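Local coordinates for protein PlaB phospholipase (Legionella pneumophila, PDB 6ZTI) that acts as a phospholipase with an alpha/beta-hydrolase domain and binds NAD(H), which promotes assembly into a tetramer and thereby controls its activity, at residues H125-A130 / F193-Q198; L129-H134 / A224-N229; L360-G365 / G411-R416. One frame throughout, in Å; residues are numbered along the deposited sequence.

Contact 1. Residues H125-A130 / F193-Q198; sequences HLIMLA and FVLTGQ
The F193 phenyl ring turns its edge toward L126 O and H125 of strand 123-129. Its CD1 is 3.4 Å from L126 O, near the plane of the ring, and its CE1 is 4.2 Å from H125 CD2, the two side chains pointing the same way. The first torsion places the F193 CG beside its own backbone N (chi1 -42°), and from there CD1 also reaches I127 CG1 at 3.9 Å, an oblique apolar contact.

Behind the ring the backbones run side by side, their axes 20° apart, and the bonding pattern is that of parallel strands. F193 straddles I127: F193 N donates to L126 O at 2.7 Å, and M128 N donates to F193 O at 2.9 Å. L195 repeats this around L129, donating to M128 O and accepting from A130 N. The last three of these four bonds are close to straight; the first is more bent.

Side chains alternate between two faces. On that of I127, L129, F193 and L195, L129 CD2 packs 4.0 Å from L195 CB, and helix 286-296 covers I127 and F193 with C294. On the other face M128 bends at its last torsion (chi3 -79°), which swings CE to 3.6 Å from V194 CG2. Where the first strand ends, A130 CB rests 3.4 Å from T196 OG1. The H125 imidazole is fixed from outside the pair, through NE2 to V297 O.

Every residue that touches here is buried. Strand 93-99 bonds to the far edge of 123-129, while 257-261 follows 191-197. The pair therefore lies inside a six-stranded parallel sheet with helices packed on it, the core of an alpha/beta-hydrolase fold.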
# COMPACT_ATOMS: atom_id res chain seq x y z
N HIS B 125 -8.30 -0.25 -44.93
CA HIS B 125 -8.97 0.88 -44.31
C HIS B 125 -9.09 0.62 -42.82
O HIS B 125 -9.41 -0.49 -42.39
CB HIS B 125 -10.39 1.12 -44.88
CG HIS B 125 -10.42 1.44 -46.35
ND1 HIS B 125 -10.10 0.52 -47.32
CD2 HIS B 125 -10.76 2.57 -47.00
CE1 HIS B 125 -10.23 1.07 -48.51
NE2 HIS B 125 -10.64 2.32 -48.35
N LEU B 126 -8.82 1.66 -42.03
CA LEU B 126 -9.01 1.63 -40.58
C LEU B 126 -9.93 2.79 -40.24
O LEU B 126 -9.54 3.96 -40.36
CB LEU B 126 -7.68 1.73 -39.84
CG LEU B 126 -7.79 1.84 -38.31
CD1 LEU B 126 -8.66 0.71 -37.75
CD2 LEU B 126 -6.42 1.82 -37.66
N ILE B 127 -11.15 2.46 -39.84
CA ILE B 127 -12.18 3.44 -39.50
C ILE B 127 -12.44 3.28 -38.01
O ILE B 127 -13.10 2.33 -37.59
CB ILE B 127 -13.46 3.24 -40.33
CG1 ILE B 127 -13.12 3.27 -41.82
CG2 ILE B 127 -14.49 4.31 -39.97
CD1 ILE B 127 -14.28 2.87 -42.73
N MET B 128 -11.92 4.21 -37.22
CA MET B 128 -12.02 4.18 -35.77
C MET B 128 -13.15 5.10 -35.32
O MET B 128 -13.13 6.29 -35.61
CB MET B 128 -10.70 4.63 -35.13
CG MET B 128 -9.58 3.61 -35.25
SD MET B 128 -8.01 4.34 -34.76
CE MET B 128 -7.62 5.25 -36.25
N LEU B 129 -14.12 4.53 -34.59
CA LEU B 129 -15.24 5.28 -34.04
C LEU B 129 -15.00 5.51 -32.55
O LEU B 129 -14.85 4.56 -31.78
CB LEU B 129 -16.56 4.53 -34.25
CG LEU B 129 -16.85 4.01 -35.66
CD1 LEU B 129 -18.15 3.19 -35.73
CD2 LEU B 129 -16.92 5.16 -36.66
N ALA B 130 -14.97 6.79 -32.16
CA ALA B 130 -14.70 7.22 -30.78
C ALA B 130 -13.60 6.37 -30.13
O ALA B 130 -13.80 5.86 -29.02
CB ALA B 130 -15.97 7.15 -29.94
N PHE B 193 -8.94 6.58 -40.55
CA PHE B 193 -9.89 7.64 -40.23
C PHE B 193 -10.31 7.54 -38.77
O PHE B 193 -10.45 6.44 -38.22
CB PHE B 193 -11.17 7.57 -41.09
CG PHE B 193 -10.93 7.26 -42.53
CD1 PHE B 193 -10.58 5.97 -42.93
CD2 PHE B 193 -11.08 8.24 -43.50
CE1 PHE B 193 -10.37 5.69 -44.26
CE2 PHE B 193 -10.88 7.95 -44.84
CZ PHE B 193 -10.52 6.67 -45.22
N VAL B 194 -10.54 8.70 -38.15
CA VAL B 194 -11.14 8.78 -36.82
C VAL B 194 -12.44 9.55 -36.93
O VAL B 194 -12.48 10.66 -37.46
CB VAL B 194 -10.20 9.44 -35.81
CG1 VAL B 194 -10.96 9.74 -34.51
CG2 VAL B 194 -8.97 8.53 -35.56
N LEU B 195 -13.52 8.94 -36.47
CA LEU B 195 -14.79 9.64 -36.34
C LEU B 195 -15.22 9.58 -34.89
O LEU B 195 -15.08 8.54 -34.23
CB LEU B 195 -15.85 9.01 -37.24
CG LEU B 195 -15.53 8.94 -38.74
CD1 LEU B 195 -16.60 8.13 -39.48
CD2 LEU B 195 -15.44 10.31 -39.35
N THR B 196 -15.72 10.69 -34.36
CA THR B 196 -16.26 10.64 -33.01
C THR B 196 -17.33 11.71 -32.87
O THR B 196 -17.58 12.50 -33.78
CB THR B 196 -15.16 10.81 -31.97
OG1 THR B 196 -15.65 10.44 -30.68
CG2 THR B 196 -14.71 12.22 -31.96
N GLY B 197 -17.99 11.70 -31.71
CA GLY B 197 -18.98 12.69 -31.39
C GLY B 197 -18.64 13.31 -30.04
O GLY B 197 -17.74 12.85 -29.34
N GLN B 198 -19.39 14.35 -29.69
CA GLN B 198 -19.18 15.06 -28.44
C GLN B 198 -20.50 15.38 -27.74
O GLN B 198 -20.59 16.38 -27.01
CB GLN B 198 -18.39 16.34 -28.65
CG GLN B 198 -18.97 17.26 -29.68
CD GLN B 198 -18.29 18.58 -29.63
OE1 GLN B 198 -17.06 18.65 -29.60
NE2 GLN B 198 -19.06 19.65 -29.57

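Contact 2. Residues L129-H134 / A224-N229; sequences LAPANH and AATNMN
In the alpha/beta-hydrolase domain, the loop leaving strand 123-129 closes on the short, weakly bonded helix 223-226, with N133 and H134 taking hold of the carbonyl oxygens of A225, T226 and N227, at and just after the helix. H134 N donates to A225 O at 2.9 Å, with the donor in the carbonyl plane. N133 ND2 donates to T226 O at 3.1 Å along a nearly straight line (169°), and the acceptor lies within 2° of the N133 amide plane. H134 NE2 completes the series, bonding N227 O at 3.1 Å in the plane of the imidazole although the bond is bent.

H134 CB packs on A225 CB, 4.0 Å away, and with CG beside the backbone N (chi1 -60°) the ring turns its edge to N227 O. H134 is thus held twice, its backbone N on A225 O and its ring on N227 O. The orientation of the N133 amide is set from both ends, since OD1 accepts from R107 NE of helix 102-114.

M228 bends twice along its chain and brings SD to 3.7 Å from N133 CG, the two side chains crossing at about a right angle. At the other end of the contact, P131 CD packs 3.8 Å from T226 CB, and T226 CA makes a CH...O contact of 3.3 Å with P131 O. Beyond the helix, N227 OD1 accepts from N229 N at 3.0 Å, forming an Asx turn that shapes the chain as it leaves.

The ring of Y230 meets H134 edge-to-face. T226 rests on V194 and T196 of strand 191-197 and on F258 of strand 257-261, while P104 of helix 102-114 packs against both P131 and N133.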
# COMPACT_ATOMS: atom_id res chain seq x y z
N LEU B 129 -14.12 4.53 -34.59
CA LEU B 129 -15.24 5.28 -34.04
C LEU B 129 -15.00 5.51 -32.55
O LEU B 129 -14.85 4.56 -31.78
CB LEU B 129 -16.56 4.53 -34.25
CG LEU B 129 -16.85 4.01 -35.66
CD1 LEU B 129 -18.15 3.19 -35.73
CD2 LEU B 129 -16.92 5.16 -36.66
N ALA B 130 -14.97 6.79 -32.16
CA ALA B 130 -14.70 7.22 -30.78
C ALA B 130 -13.60 6.37 -30.13
O ALA B 130 -13.80 5.86 -29.02
CB ALA B 130 -15.97 7.15 -29.94
N PRO B 131 -12.45 6.23 -30.78
CA PRO B 131 -11.37 5.42 -30.21
C PRO B 131 -10.71 6.10 -29.03
O PRO B 131 -10.48 7.32 -29.05
CB PRO B 131 -10.38 5.29 -31.36
CG PRO B 131 -10.53 6.61 -32.06
CD PRO B 131 -12.01 6.91 -32.01
N ALA B 132 -10.35 5.30 -28.02
CA ALA B 132 -9.65 5.81 -26.83
C ALA B 132 -8.13 5.80 -27.08
O ALA B 132 -7.34 5.22 -26.33
CB ALA B 132 -10.01 4.97 -25.61
N ASN B 133 -7.74 6.50 -28.14
CA ASN B 133 -6.36 6.41 -28.61
C ASN B 133 -5.37 7.02 -27.63
O ASN B 133 -4.22 6.57 -27.57
CB ASN B 133 -6.22 7.07 -29.98
CG ASN B 133 -6.71 6.17 -31.09
OD1 ASN B 133 -6.45 4.96 -31.10
ND2 ASN B 133 -7.45 6.74 -32.02
N HIS B 134 -5.78 8.03 -26.86
CA HIS B 134 -4.93 8.58 -25.81
C HIS B 134 -5.51 8.32 -24.42
O HIS B 134 -5.15 9.01 -23.47
CB HIS B 134 -4.71 10.08 -26.04
CG HIS B 134 -4.05 10.40 -27.34
ND1 HIS B 134 -2.68 10.40 -27.52
CD2 HIS B 134 -4.58 10.71 -28.55
CE1 HIS B 134 -2.40 10.71 -28.77
NE2 HIS B 134 -3.54 10.91 -29.41
N ALA B 224 -10.37 15.15 -27.92
CA ALA B 224 -8.94 15.27 -28.13
C ALA B 224 -8.22 13.94 -27.94
O ALA B 224 -7.18 13.72 -28.56
CB ALA B 224 -8.35 16.32 -27.18
N ALA B 225 -8.76 13.06 -27.10
CA ALA B 225 -8.12 11.76 -26.91
C ALA B 225 -8.42 10.77 -28.03
O ALA B 225 -7.84 9.68 -28.03
CB ALA B 225 -8.55 11.13 -25.59
N THR B 226 -9.29 11.12 -28.99
CA THR B 226 -9.50 10.23 -30.13
C THR B 226 -8.57 10.55 -31.29
O THR B 226 -8.32 9.68 -32.13
CB THR B 226 -10.95 10.31 -30.66
OG1 THR B 226 -11.18 11.57 -31.31
CG2 THR B 226 -11.97 10.11 -29.57
N ASN B 227 -8.07 11.77 -31.36
CA ASN B 227 -7.44 12.29 -32.56
C ASN B 227 -6.05 11.69 -32.75
O ASN B 227 -5.19 11.80 -31.86
CB ASN B 227 -7.35 13.81 -32.48
CG ASN B 227 -7.25 14.46 -33.83
OD1 ASN B 227 -6.86 13.84 -34.81
ND2 ASN B 227 -7.60 15.74 -33.88
N MET B 228 -5.81 11.10 -33.91
CA MET B 228 -4.47 10.61 -34.23
C MET B 228 -3.56 11.68 -34.81
O MET B 228 -2.42 11.36 -35.19
CB MET B 228 -4.57 9.43 -35.19
CG MET B 228 -5.12 8.20 -34.51
SD MET B 228 -4.06 7.57 -33.21
CE MET B 228 -2.58 7.21 -34.15
N ASN B 229 -4.02 12.92 -34.90
CA ASN B 229 -3.17 14.06 -35.23
C ASN B 229 -2.69 14.63 -33.90
O ASN B 229 -3.46 15.26 -33.17
CB ASN B 229 -3.95 15.12 -36.03
CG ASN B 229 -4.48 14.59 -37.35
OD1 ASN B 229 -3.72 14.29 -38.27
ND2 ASN B 229 -5.79 14.50 -37.46

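Contact 3. Residues L360-G365 / G411-R416; sequences LYLTAG and GNLGFR. With SND (thionicotinamide-adenine-dinucleotide), chain J.
This is an antiparallel strand pairing in the large mixed sheet, where Y361 and T363 bond through their backbones to R416 and G414. The strand directions differ by 158°. Y361 N donates to R416 O at 2.7 Å and R416 N returns to Y361 O; T363 and G414 exchange a second such pair, both donors lying above the carbonyl planes. G414 has no side chain, and T363 OG1 occupies that side, 3.2 Å from G414 CA. A water links the same OG1 to F415 O, weakly on the latter side.

L362 faces F415 in a non-hydrogen-bonded pair, which directs its N and O outward to the nucleotide. L362 N donates to N1A of the thio-NAD at 2.9 Å, and N6A of the same ligand donates to L362 O at 2.9 Å, so the adenine extends the edge strand as a further strand would. Behind it, L362 CD1 packs 3.8 Å from F415 CE1, at the ring edge, and 4.0 Å from L413 CD1. N412 ND2 donates to G365 O at 3.0 Å. Y361 packs on V208 of the second subunit, and D435 forms a salt bridge with R416 NE.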
# COMPACT_ATOMS: atom_id res chain seq x y z
N LEU B 360 4.42 21.13 -11.37
CA LEU B 360 4.37 21.51 -12.77
C LEU B 360 3.41 22.67 -12.96
O LEU B 360 2.22 22.57 -12.60
CB LEU B 360 3.96 20.33 -13.64
CG LEU B 360 4.14 20.53 -15.14
CD1 LEU B 360 4.42 19.20 -15.79
CD2 LEU B 360 2.89 21.20 -15.75
N TYR B 361 3.89 23.73 -13.59
CA TYR B 361 3.14 24.96 -13.75
C TYR B 361 2.99 25.30 -15.22
O TYR B 361 3.97 25.25 -15.97
CB TYR B 361 3.84 26.14 -13.08
CG TYR B 361 4.03 25.99 -11.61
CD1 TYR B 361 5.19 25.43 -11.10
CD2 TYR B 361 3.08 26.45 -10.71
CE1 TYR B 361 5.38 25.30 -9.76
CE2 TYR B 361 3.26 26.33 -9.36
CZ TYR B 361 4.42 25.76 -8.89
OH TYR B 361 4.60 25.62 -7.55
N LEU B 362 1.78 25.63 -15.61
CA LEU B 362 1.56 26.46 -16.79
C LEU B 362 1.87 27.91 -16.45
O LEU B 362 1.65 28.36 -15.32
CB LEU B 362 0.10 26.34 -17.25
CG LEU B 362 -0.40 25.05 -17.92
CD1 LEU B 362 -0.15 25.07 -19.41
CD2 LEU B 362 0.23 23.83 -17.32
N THR B 363 2.40 28.65 -17.42
CA THR B 363 2.70 30.05 -17.22
C THR B 363 2.20 30.85 -18.42
O THR B 363 2.09 30.33 -19.53
CB THR B 363 4.19 30.28 -17.05
OG1 THR B 363 4.87 29.84 -18.23
CG2 THR B 363 4.73 29.53 -15.83
N ALA B 364 1.94 32.13 -18.19
CA ALA B 364 1.37 32.99 -19.22
C ALA B 364 1.67 34.44 -18.88
O ALA B 364 2.23 34.75 -17.83
CB ALA B 364 -0.13 32.75 -19.37
N GLY B 365 1.27 35.33 -19.78
CA GLY B 365 1.48 36.73 -19.59
C GLY B 365 2.89 37.13 -20.00
O GLY B 365 3.73 36.28 -20.31
N GLY B 411 0.46 36.66 -26.25
CA GLY B 411 0.46 35.33 -26.80
C GLY B 411 1.30 34.33 -26.04
O GLY B 411 1.45 33.20 -26.51
N ASN B 412 1.84 34.71 -24.88
CA ASN B 412 2.80 33.86 -24.19
C ASN B 412 2.12 32.67 -23.51
O ASN B 412 1.06 32.80 -22.90
CB ASN B 412 3.57 34.66 -23.14
CG ASN B 412 4.54 35.65 -23.76
OD1 ASN B 412 4.75 35.67 -24.97
ND2 ASN B 412 5.15 36.49 -22.91
N LEU B 413 2.77 31.51 -23.62
CA LEU B 413 2.40 30.33 -22.86
C LEU B 413 3.66 29.53 -22.61
O LEU B 413 4.47 29.34 -23.53
CB LEU B 413 1.38 29.46 -23.60
CG LEU B 413 1.01 28.15 -22.90
CD1 LEU B 413 0.31 28.43 -21.60
CD2 LEU B 413 0.11 27.31 -23.83
N GLY B 414 3.81 29.03 -21.39
CA GLY B 414 4.99 28.28 -21.04
C GLY B 414 4.74 27.23 -19.97
O GLY B 414 3.63 27.08 -19.46
N PHE B 415 5.80 26.48 -19.68
CA PHE B 415 5.83 25.50 -18.61
C PHE B 415 6.95 25.84 -17.64
O PHE B 415 8.02 26.31 -18.04
CB PHE B 415 6.10 24.08 -19.11
CG PHE B 415 5.15 23.59 -20.13
CD1 PHE B 415 3.79 23.73 -19.95
CD2 PHE B 415 5.61 22.95 -21.26
CE1 PHE B 415 2.91 23.27 -20.89
CE2 PHE B 415 4.73 22.48 -22.21
CZ PHE B 415 3.38 22.65 -22.03
N ARG B 416 6.72 25.55 -16.36
CA ARG B 416 7.78 25.55 -15.37
C ARG B 416 7.65 24.26 -14.57
O ARG B 416 6.55 23.90 -14.11
CB ARG B 416 7.71 26.78 -14.47
CG ARG B 416 8.59 26.68 -13.26
CD ARG B 416 8.66 27.99 -12.45
NE ARG B 416 9.73 28.88 -12.93
CZ ARG B 416 10.36 29.79 -12.19
NH1 ARG B 416 10.06 29.95 -10.91
NH2 ARG B 416 11.33 30.53 -12.73
PA SND J . -7.94 27.68 -10.54
O1A SND J . -6.86 28.54 -9.94
O2A SND J . -9.14 27.44 -9.71
O5B SND J . -7.28 26.26 -10.96
C5B SND J . -7.99 25.19 -11.60
C4B SND J . -7.09 23.98 -11.49
O4B SND J . -5.85 24.22 -12.20
C3B SND J . -6.67 23.63 -10.07
O3B SND J . -6.37 22.25 -10.03
C2B SND J . -5.41 24.46 -9.89
O2B SND J . -4.59 23.93 -8.85
C1B SND J . -4.77 24.30 -11.27
N9A SND J . -3.90 25.39 -11.68
C8A SND J . -4.08 26.73 -11.47
N7A SND J . -3.11 27.48 -11.94
C5A SND J . -2.23 26.57 -12.50
C6A SND J . -1.00 26.72 -13.16
N6A SND J . -0.41 27.89 -13.37
N1A SND J . -0.38 25.60 -13.62
C2A SND J . -0.97 24.41 -13.40
N3A SND J . -2.11 24.15 -12.77
C4A SND J . -2.70 25.27 -12.34
O3 SND J . -8.46 28.23 -11.94
PN SND J . -8.64 29.69 -12.57
O1N SND J . -9.14 30.62 -11.52
O2N SND J . -9.40 29.53 -13.82
O5D SND J . -7.12 30.06 -12.86
C5D SND J . -6.77 31.14 -13.75
C4D SND J . -5.45 31.73 -13.31
O4D SND J . -5.63 32.52 -12.11
C3D SND J . -4.36 30.72 -12.98
O3D SND J . -3.12 31.28 -13.38
C2D SND J . -4.41 30.64 -11.45
O2D SND J . -3.16 30.25 -10.90
C1D SND J . -4.73 32.09 -11.12
N1N SND J . -5.41 32.22 -9.77
C2N SND J . -4.83 32.99 -8.83
C3N SND J . -5.47 33.21 -7.62
C7N SND J . -4.86 34.05 -6.57
S7N SND J . -5.68 34.39 -5.16
N7N SND J . -3.64 34.50 -6.79
C4N SND J . -6.71 32.60 -7.41
C5N SND J . -7.27 31.81 -8.39
C6N SND J . -6.60 31.63 -9.57
O HOH W 1 7.51 29.39 -18.25
O HOH W 2 -0.11 35.23 -22.16

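How the contacts relate
From the N terminus, the chain passes through 125-130 and, without a break, 129-134, so contacts 1 and 2 start from one stretch sharing L129 and A130. Contact 1 closes first, on 193-198; contact 2 closes later, on 224-229, and so its loop overlaps most of contact 1's. Their centres are 8 Å apart and they touch, V194 CG1 lying 3.9 Å from P131 CD. Together they tie strand 123-129 and its following loop to strand 191-197 and helix 223-226. Contact 3 opens only after both have closed, spanning a separate loop of the mixed sheet at the nucleotide site, its centre about 32 Å from that of contact 1 and across the chain's centre.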